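Local atomic coordinates of putative HpcE protein (Mycolicibacterium smegmatis, PDB entry 6V77), a protein that belongs to the fumarylacetoacetate hydrolase fold family and binds a zinc ion through acidic side chains in its mainly beta-stranded domain. Residues Glu92-Phe97 against Ile222-Asp227; Glu123-Met128 against Val236-Thr241. One frame throughout, in Å; residues are numbered along the deposited sequence.

Both contacts lie in the fumarylacetoacetate hydrolase domain and reach the same mixed sheet, their centres 12 Å apart; helix 218-226 of contact 1 also packs on the strands of contact 2. Contact 2 pairs strand 118-128 with strand 236-238, its centre about 5 Å from that of the chain, and includes Glu123, a zinc ligand. Contact 1, where helix 218-226 meets strand 95-97, lies further out, its centre about 17 Å from that of the chain. Ile237 CD1 connects the two, 3.9 Å from Ile222 CG1 and 4.1 Å from Leu225 CD1. Contact 1 supplies no metal ligand, the nearest side-chain atom of Ile96 being about 10 Å from the zinc ion, whereas contact 2 binds it directly.

Contact 1. Residues Glu92-Phe97 against Ile222-Asp227; sequences EHPVIF and IAYLSD
The Tyr224 ring carries the pyrrolidine ring of Pro94 over one of its faces, while Ile96 CG1 comes up to its edge, near the ring plane. The contact on that face is of the CH-pi kind: Pro94 CD stands 3.8 Å from the centroid of the Tyr224 ring and only 7° off the ring normal, so it sits over the centre and not the rim. Pro94 CG reaches the same ring at Tyr224 CD2, 3.7 Å away. The second flat group, the His93 imidazole, lies near the phenol end of the tyrosine, and the two side chains cross at about a right angle; His93 CB is 3.8 Å from Tyr224 OH.

This is helix-on-sheet packing in the fumarylacetoacetate hydrolase fold. Helix 218-226 meets strand 95-97 and the loop leading into it, joined by side-chain packing and one water, since no direct hydrogen bond crosses between 92-97 and 222-227. The tyrosine reaches across because its CG is anti to the backbone N (chi1 -180°), which extends the ring from the helix toward the proline.

One residue on along the helix, the contact becomes aliphatic. Leu225 CD2 meets three carbons of Ile96, the closest being Ile96 CD1 at 3.8 Å. Leu225 also touches Phe73 of strand 72-76, which pairs with strand 95-97, and Ile237 of strand 236-238. On the dimer side, Tyr224 packs on Leu158 of the second subunit and Ile96 on Phe100 of the same neighbouring chain, so this junction adjoins the subunit interface.

The polar tip of the tyrosine is tied to the opposite backbone through a single water, which donates to Pro94 O at 2.6 Å and is hydrogen-bonded to Tyr224 OH, also at 2.6 Å.

Contact 2. Residues Glu123-Met128 against Val236-Thr241; sequences ELVVVM and VIFTGT. With ZN (zinc ion), chain L.
Glu123 runs beside Gly240 on its way to the zinc ion. Its CB and CG both pass the glycine carbonyl, with Glu123 CG 3.3 Å from Gly240 O, and an extended chain beyond CG (chi2 -155°) carries the carboxylate to the metal. There the two oxygens divide their work. Glu123 OE2 binds the zinc ion at 2.2 Å, in a site completed by Glu121, Asp152 and a water that also makes a weak hydrogen bond to Glu123 OE1. That second oxygen accepts from Gly240 N at 2.8 Å, the N-H coming from well above the carboxylate plane (69° out of it), and lies at the edge of the Phe238 ring. Backbone and metal thus fix the carboxylate at both oxygens.

Behind this metal end the segments form an antiparallel beta ladder. Val126 and Ile237 are its hydrogen-bonded pair, with both N-O distances, Val126 N to Ile237 O and Ile237 N to Val126 O, at 2.9 Å. Where strand 236-238 ends, Thr239 grips Leu124 O twice, through its N and, at 2.7 Å, through OG1. A water joins Thr239 OG1, Leu124 N and Gly240 O.

Val125 and Phe238 project from the same face of the sheet, and Val125 CG2 lies over the ring, 4.1 Å from its centroid; both side chains touch Ile179 of strand 177-185. The other face, bearing Val126 and Ile237, packs under helix 218-226 through Val218 and Ile222, while strand 144-155 pairs with the far edge of strand 118-128.

Contact 1. Residues Glu92-Phe97 against Ile222-Asp227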
ATOM      1  N   GLU B  92       7.210 -21.951   2.791  1.00 28.68           N
ATOM      2  CA  GLU B  92       8.193 -22.256   1.761  1.00 35.38           C
ATOM      3  C   GLU B  92       8.556 -21.044   0.912  1.00 36.04           C
ATOM      4  O   GLU B  92       9.576 -21.074   0.219  1.00 37.61           O
ATOM      5  CB  GLU B  92       7.674 -23.371   0.848  1.00 44.74           C
ATOM      6  N   HIS B  93       7.746 -19.996   0.943  1.00 28.99           N
ATOM      7  CA  HIS B  93       8.032 -18.736   0.279  1.00 32.25           C
ATOM      8  C   HIS B  93       7.593 -17.621   1.211  1.00 26.03           C
ATOM      9  O   HIS B  93       6.759 -17.842   2.092  1.00 26.83           O
ATOM     10  CB  HIS B  93       7.292 -18.627  -1.061  1.00 30.10           C
ATOM     11  CG  HIS B  93       7.623 -19.734  -2.006  1.00 52.22           C
ATOM     12  ND1 HIS B  93       8.745 -19.715  -2.809  1.00 58.97           N
ATOM     13  CD2 HIS B  93       7.001 -20.911  -2.252  1.00 60.31           C
ATOM     14  CE1 HIS B  93       8.790 -20.827  -3.520  1.00 61.67           C
ATOM     15  NE2 HIS B  93       7.745 -21.570  -3.201  1.00 62.90           N
ATOM     16  N   PRO B  94       8.127 -16.411   1.034  1.00 25.76           N
ATOM     17  CA  PRO B  94       7.711 -15.290   1.889  1.00 24.58           C
ATOM     18  C   PRO B  94       6.206 -15.055   1.860  1.00 27.55           C
ATOM     19  O   PRO B  94       5.580 -15.031   0.796  1.00 29.72           O
ATOM     20  CB  PRO B  94       8.476 -14.103   1.292  1.00 21.96           C
ATOM     21  CG  PRO B  94       9.739 -14.742   0.730  1.00 26.18           C
ATOM     22  CD  PRO B  94       9.255 -16.043   0.155  1.00 26.18           C
ATOM     23  N   VAL B  95       5.637 -14.878   3.049  1.00 25.99           N
ATOM     24  CA  VAL B  95       4.237 -14.507   3.230  1.00 24.20           C
ATOM     25  C   VAL B  95       4.173 -12.984   3.219  1.00 25.83           C
ATOM     26  O   VAL B  95       4.797 -12.333   4.061  1.00 26.71           O
ATOM     27  CB  VAL B  95       3.693 -15.069   4.554  1.00 28.41           C
ATOM     28  CG1 VAL B  95       2.257 -14.634   4.764  1.00 35.18           C
ATOM     29  CG2 VAL B  95       3.813 -16.592   4.590  1.00 29.81           C
ATOM     30  N   ILE B  96       3.458 -12.402   2.252  1.00 22.32           N
ATOM     31  CA  ILE B  96       3.544 -10.963   2.009  1.00 21.26           C
ATOM     32  C   ILE B  96       2.179 -10.309   2.211  1.00 27.07           C
ATOM     33  O   ILE B  96       1.178 -10.732   1.616  1.00 22.46           O
ATOM     34  CB  ILE B  96       4.087 -10.654   0.598  1.00 21.83           C
ATOM     35  CG1 ILE B  96       5.486 -11.288   0.401  1.00 21.78           C
ATOM     36  CG2 ILE B  96       4.092  -9.145   0.370  1.00 21.90           C
ATOM     37  CD1 ILE B  96       6.575 -10.779   1.361  1.00 20.52           C
ATOM     38  N   PHE B  97       2.153  -9.249   3.016  1.00 20.70           N
ATOM     39  CA  PHE B  97       0.971  -8.408   3.160  1.00 23.66           C
ATOM     40  C   PHE B  97       1.455  -6.966   3.259  1.00 22.93           C
ATOM     41  O   PHE B  97       2.599  -6.649   2.920  1.00 21.75           O
ATOM     42  CB  PHE B  97       0.105  -8.843   4.356  1.00 22.51           C
ATOM     43  CG  PHE B  97       0.883  -9.094   5.600  1.00 24.06           C
ATOM     44  CD1 PHE B  97       1.096  -8.077   6.509  1.00 23.81           C
ATOM     45  CD2 PHE B  97       1.399 -10.349   5.872  1.00 27.77           C
ATOM     46  CE1 PHE B  97       1.828  -8.312   7.674  1.00 24.75           C
ATOM     47  CE2 PHE B  97       2.141 -10.583   7.030  1.00 28.73           C
ATOM     48  CZ  PHE B  97       2.354  -9.571   7.924  1.00 29.20           C
ATOM     49  N   ILE B 222      14.099  -9.126  -1.234  1.00 19.66           N
ATOM     50  CA  ILE B 222      14.125  -8.132  -2.310  1.00 19.41           C
ATOM     51  C   ILE B 222      14.012  -8.816  -3.664  1.00 20.17           C
ATOM     52  O   ILE B 222      13.204  -8.418  -4.516  1.00 20.26           O
ATOM     53  CB  ILE B 222      15.393  -7.273  -2.195  1.00 19.26           C
ATOM     54  CG1 ILE B 222      15.261  -6.330  -0.981  1.00 20.78           C
ATOM     55  CG2 ILE B 222      15.676  -6.538  -3.505  1.00 21.62           C
ATOM     56  CD1 ILE B 222      16.606  -5.721  -0.544  1.00 20.20           C
ATOM     57  N   ALA B 223      14.812  -9.864  -3.882  1.00 21.79           N
ATOM     58  CA  ALA B 223      14.742 -10.620  -5.131  1.00 21.62           C
ATOM     59  C   ALA B 223      13.342 -11.176  -5.361  1.00 23.44           C
ATOM     60  O   ALA B 223      12.760 -11.014  -6.445  1.00 21.91           O
ATOM     61  CB  ALA B 223      15.774 -11.752  -5.111  1.00 22.38           C
ATOM     62  N   TYR B 224      12.785 -11.832  -4.344  1.00 22.41           N
ATOM     63  CA  TYR B 224      11.473 -12.464  -4.461  1.00 21.06           C
ATOM     64  C   TYR B 224      10.389 -11.445  -4.783  1.00 21.41           C
ATOM     65  O   TYR B 224       9.635 -11.615  -5.750  1.00 21.03           O
ATOM     66  CB  TYR B 224      11.153 -13.213  -3.161  1.00 21.32           C
ATOM     67  CG  TYR B 224       9.812 -13.907  -3.194  1.00 21.79           C
ATOM     68  CD1 TYR B 224       9.656 -15.108  -3.868  1.00 24.78           C
ATOM     69  CD2 TYR B 224       8.704 -13.354  -2.562  1.00 21.68           C
ATOM     70  CE1 TYR B 224       8.421 -15.742  -3.919  1.00 26.31           C
ATOM     71  CE2 TYR B 224       7.454 -13.988  -2.597  1.00 22.62           C
ATOM     72  CZ  TYR B 224       7.331 -15.178  -3.289  1.00 27.87           C
ATOM     73  OH  TYR B 224       6.129 -15.835  -3.349  1.00 28.06           O
ATOM     74  N   LEU B 225      10.292 -10.377  -3.983  1.00 20.33           N
ATOM     75  CA  LEU B 225       9.295  -9.344  -4.241  1.00 20.11           C
ATOM     76  C   LEU B 225       9.416  -8.806  -5.667  1.00 20.87           C
ATOM     77  O   LEU B 225       8.413  -8.664  -6.374  1.00 20.25           O
ATOM     78  CB  LEU B 225       9.442  -8.204  -3.241  1.00 20.50           C
ATOM     79  CG  LEU B 225       8.987  -8.542  -1.820  1.00 19.78           C
ATOM     80  CD1 LEU B 225       9.392  -7.431  -0.884  1.00 24.09           C
ATOM     81  CD2 LEU B 225       7.479  -8.785  -1.787  1.00 20.91           C
ATOM     82  N   SER B 226      10.645  -8.483  -6.087  1.00 21.42           N
ATOM     83  CA  SER B 226      10.868  -7.823  -7.371  1.00 19.90           C
ATOM     84  C   SER B 226      10.621  -8.744  -8.553  1.00 21.07           C
ATOM     85  O   SER B 226      10.560  -8.265  -9.703  1.00 20.49           O
ATOM     86  CB  SER B 226      12.295  -7.276  -7.434  1.00 20.58           C
ATOM     87  OG  SER B 226      13.215  -8.344  -7.609  1.00 21.36           O
ATOM     88  N   ASP B 227      10.441 -10.038  -8.305  1.00 20.75           N
ATOM     89  CA  ASP B 227      10.027 -10.928  -9.377  1.00 21.67           C
ATOM     90  C   ASP B 227       8.550 -10.813  -9.714  1.00 25.04           C
ATOM     91  O   ASP B 227       8.137 -11.347 -10.751  1.00 22.36           O
ATOM     92  CB  ASP B 227      10.380 -12.366  -9.015  1.00 22.74           C
ATOM     93  CG  ASP B 227      11.875 -12.653  -9.221  1.00 44.80           C
ATOM     94  OD1 ASP B 227      12.540 -11.866  -9.943  1.00 44.98           O
ATOM     95  OD2 ASP B 227      12.388 -13.647  -8.669  1.00 40.97           O
TER
HETATM   96  O   HOH W   1       4.352 -15.316  -1.495  1.00 32.37           O

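Contact 2. Residues Glu123-Met128 against Val236-Thr241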
ATOM      1  N   GLU B 123      10.889  -5.734  14.437  1.00 23.25           N
ATOM      2  CA  GLU B 123      11.333  -6.131  13.106  1.00 25.89           C
ATOM      3  C   GLU B 123      12.447  -5.226  12.605  1.00 25.47           C
ATOM      4  O   GLU B 123      12.493  -4.032  12.918  1.00 24.67           O
ATOM      5  CB  GLU B 123      10.192  -6.098  12.084  1.00 27.05           C
ATOM      6  CG  GLU B 123       8.952  -6.842  12.557  1.00 25.84           C
ATOM      7  CD  GLU B 123       8.082  -7.349  11.443  1.00 28.30           C
ATOM      8  OE1 GLU B 123       8.357  -7.070  10.258  1.00 26.11           O
ATOM      9  OE2 GLU B 123       7.128  -8.055  11.780  1.00 30.89           O
ATOM     10  N   LEU B 124      13.340  -5.814  11.809  1.00 22.71           N
ATOM     11  CA  LEU B 124      14.249  -5.022  10.993  1.00 22.08           C
ATOM     12  C   LEU B 124      13.462  -4.420   9.838  1.00 21.37           C
ATOM     13  O   LEU B 124      12.725  -5.132   9.144  1.00 21.75           O
ATOM     14  CB  LEU B 124      15.387  -5.886  10.455  1.00 22.30           C
ATOM     15  CG  LEU B 124      16.338  -5.171   9.484  1.00 22.00           C
ATOM     16  CD1 LEU B 124      17.149  -4.144  10.231  1.00 22.28           C
ATOM     17  CD2 LEU B 124      17.260  -6.188   8.818  1.00 23.82           C
ATOM     18  N   VAL B 125      13.587  -3.110   9.654  1.00 21.11           N
ATOM     19  CA  VAL B 125      12.941  -2.391   8.558  1.00 20.54           C
ATOM     20  C   VAL B 125      14.010  -2.031   7.540  1.00 20.37           C
ATOM     21  O   VAL B 125      15.092  -1.563   7.910  1.00 20.65           O
ATOM     22  CB  VAL B 125      12.215  -1.134   9.071  1.00 20.47           C
ATOM     23  CG1 VAL B 125      11.627  -0.338   7.905  1.00 21.57           C
ATOM     24  CG2 VAL B 125      11.095  -1.529  10.017  1.00 24.70           C
ATOM     25  N   VAL B 126      13.699  -2.260   6.262  1.00 19.99           N
ATOM     26  CA  VAL B 126      14.578  -1.986   5.132  1.00 19.86           C
ATOM     27  C   VAL B 126      13.927  -0.902   4.285  1.00 19.47           C
ATOM     28  O   VAL B 126      12.722  -0.968   4.009  1.00 21.68           O
ATOM     29  CB  VAL B 126      14.825  -3.260   4.300  1.00 20.72           C
ATOM     30  CG1 VAL B 126      15.613  -2.926   2.993  1.00 21.23           C
ATOM     31  CG2 VAL B 126      15.572  -4.305   5.150  1.00 21.23           C
ATOM     32  N   VAL B 127      14.709   0.102   3.885  1.00 19.57           N
ATOM     33  CA  VAL B 127      14.221   1.181   3.024  1.00 19.27           C
ATOM     34  C   VAL B 127      15.025   1.110   1.736  1.00 20.50           C
ATOM     35  O   VAL B 127      16.255   1.097   1.783  1.00 19.53           O
ATOM     36  CB  VAL B 127      14.378   2.567   3.679  1.00 20.65           C
ATOM     37  CG1 VAL B 127      13.875   3.667   2.746  1.00 22.00           C
ATOM     38  CG2 VAL B 127      13.640   2.625   5.005  1.00 20.62           C
ATOM     39  N   MET B 128      14.334   1.054   0.598  1.00 19.82           N
ATOM     40  CA  MET B 128      15.006   0.905  -0.684  1.00 22.65           C
ATOM     41  C   MET B 128      15.654   2.211  -1.125  1.00 20.11           C
ATOM     42  O   MET B 128      15.077   3.291  -0.966  1.00 20.21           O
ATOM     43  CB  MET B 128      14.004   0.447  -1.748  1.00 20.45           C
ATOM     44  CG  MET B 128      13.305  -0.883  -1.417  1.00 19.15           C
ATOM     45  SD  MET B 128      14.498  -2.228  -1.181  1.00 23.58           S
ATOM     46  CE  MET B 128      15.259  -2.355  -2.826  1.00 20.14           C
ATOM     47  N   VAL B 236       9.298   0.480   1.720  1.00 18.45           N
ATOM     48  CA  VAL B 236       9.583  -0.024   3.061  1.00 19.06           C
ATOM     49  C   VAL B 236       9.294  -1.518   3.104  1.00 20.29           C
ATOM     50  O   VAL B 236       8.245  -1.964   2.617  1.00 21.51           O
ATOM     51  CB  VAL B 236       8.746   0.726   4.117  1.00 21.78           C
ATOM     52  CG1 VAL B 236       8.711  -0.051   5.460  1.00 22.01           C
ATOM     53  CG2 VAL B 236       9.317   2.113   4.328  1.00 23.21           C
ATOM     54  N   ILE B 237      10.215  -2.287   3.694  1.00 19.71           N
ATOM     55  CA  ILE B 237      10.002  -3.712   3.950  1.00 19.21           C
ATOM     56  C   ILE B 237      10.112  -3.958   5.448  1.00 19.99           C
ATOM     57  O   ILE B 237      11.169  -3.709   6.044  1.00 19.90           O
ATOM     58  CB  ILE B 237      11.009  -4.601   3.205  1.00 18.92           C
ATOM     59  CG1 ILE B 237      11.004  -4.308   1.711  1.00 19.44           C
ATOM     60  CG2 ILE B 237      10.654  -6.075   3.419  1.00 19.20           C
ATOM     61  CD1 ILE B 237      12.126  -5.080   1.000  1.00 20.09           C
ATOM     62  N   PHE B 238       9.016  -4.436   6.051  1.00 19.41           N
ATOM     63  CA  PHE B 238       9.021  -4.991   7.403  1.00 20.69           C
ATOM     64  C   PHE B 238       9.398  -6.464   7.272  1.00 21.80           C
ATOM     65  O   PHE B 238       8.615  -7.249   6.733  1.00 22.84           O
ATOM     66  CB  PHE B 238       7.632  -4.835   8.016  1.00 21.47           C
ATOM     67  CG  PHE B 238       7.366  -3.479   8.598  1.00 21.79           C
ATOM     68  CD1 PHE B 238       7.589  -3.258   9.973  1.00 20.31           C
ATOM     69  CD2 PHE B 238       6.874  -2.442   7.819  1.00 26.40           C
ATOM     70  CE1 PHE B 238       7.336  -2.013  10.533  1.00 24.84           C
ATOM     71  CE2 PHE B 238       6.621  -1.200   8.376  1.00 24.67           C
ATOM     72  CZ  PHE B 238       6.857  -0.986   9.730  1.00 23.93           C
ATOM     73  N   THR B 239      10.604  -6.842   7.726  1.00 20.74           N
ATOM     74  CA  THR B 239      11.187  -8.115   7.290  1.00 21.61           C
ATOM     75  C   THR B 239      10.696  -9.321   8.079  1.00 24.47           C
ATOM     76  O   THR B 239      11.069 -10.454   7.731  1.00 24.66           O
ATOM     77  CB  THR B 239      12.723  -8.078   7.347  1.00 20.22           C
ATOM     78  OG1 THR B 239      13.169  -7.793   8.687  1.00 22.61           O
ATOM     79  CG2 THR B 239      13.275  -7.035   6.368  1.00 22.11           C
ATOM     80  N   GLY B 240       9.872  -9.116   9.105  1.00 24.97           N
ATOM     81  CA  GLY B 240       9.373 -10.217   9.914  1.00 24.06           C
ATOM     82  C   GLY B 240       9.841 -10.137  11.354  1.00 22.14           C
ATOM     83  O   GLY B 240      10.781  -9.398  11.654  1.00 25.35           O
ATOM     84  N   THR B 241       9.180 -10.875  12.256  1.00 22.98           N
ATOM     85  CA  THR B 241       9.525 -10.809  13.671  1.00 25.16           C
ATOM     86  C   THR B 241       9.960 -12.170  14.214  1.00 27.70           C
ATOM     87  O   THR B 241       9.422 -13.208  13.812  1.00 27.07           O
ATOM     88  CB  THR B 241       8.342 -10.296  14.520  1.00 24.73           C
ATOM     89  OG1 THR B 241       8.828  -9.878  15.796  1.00 26.44           O
ATOM     90  CG2 THR B 241       7.272 -11.355  14.716  1.00 29.38           C
TER
HETATM   91 ZN    ZN L 302       5.211  -8.962  11.314  0.60 48.61          ZN
HETATM   92  O   HOH W   2       5.767  -8.353   9.328  1.00 27.57           O
HETATM   93  O   HOH W   3      13.389  -8.735  11.162  1.00 21.51           O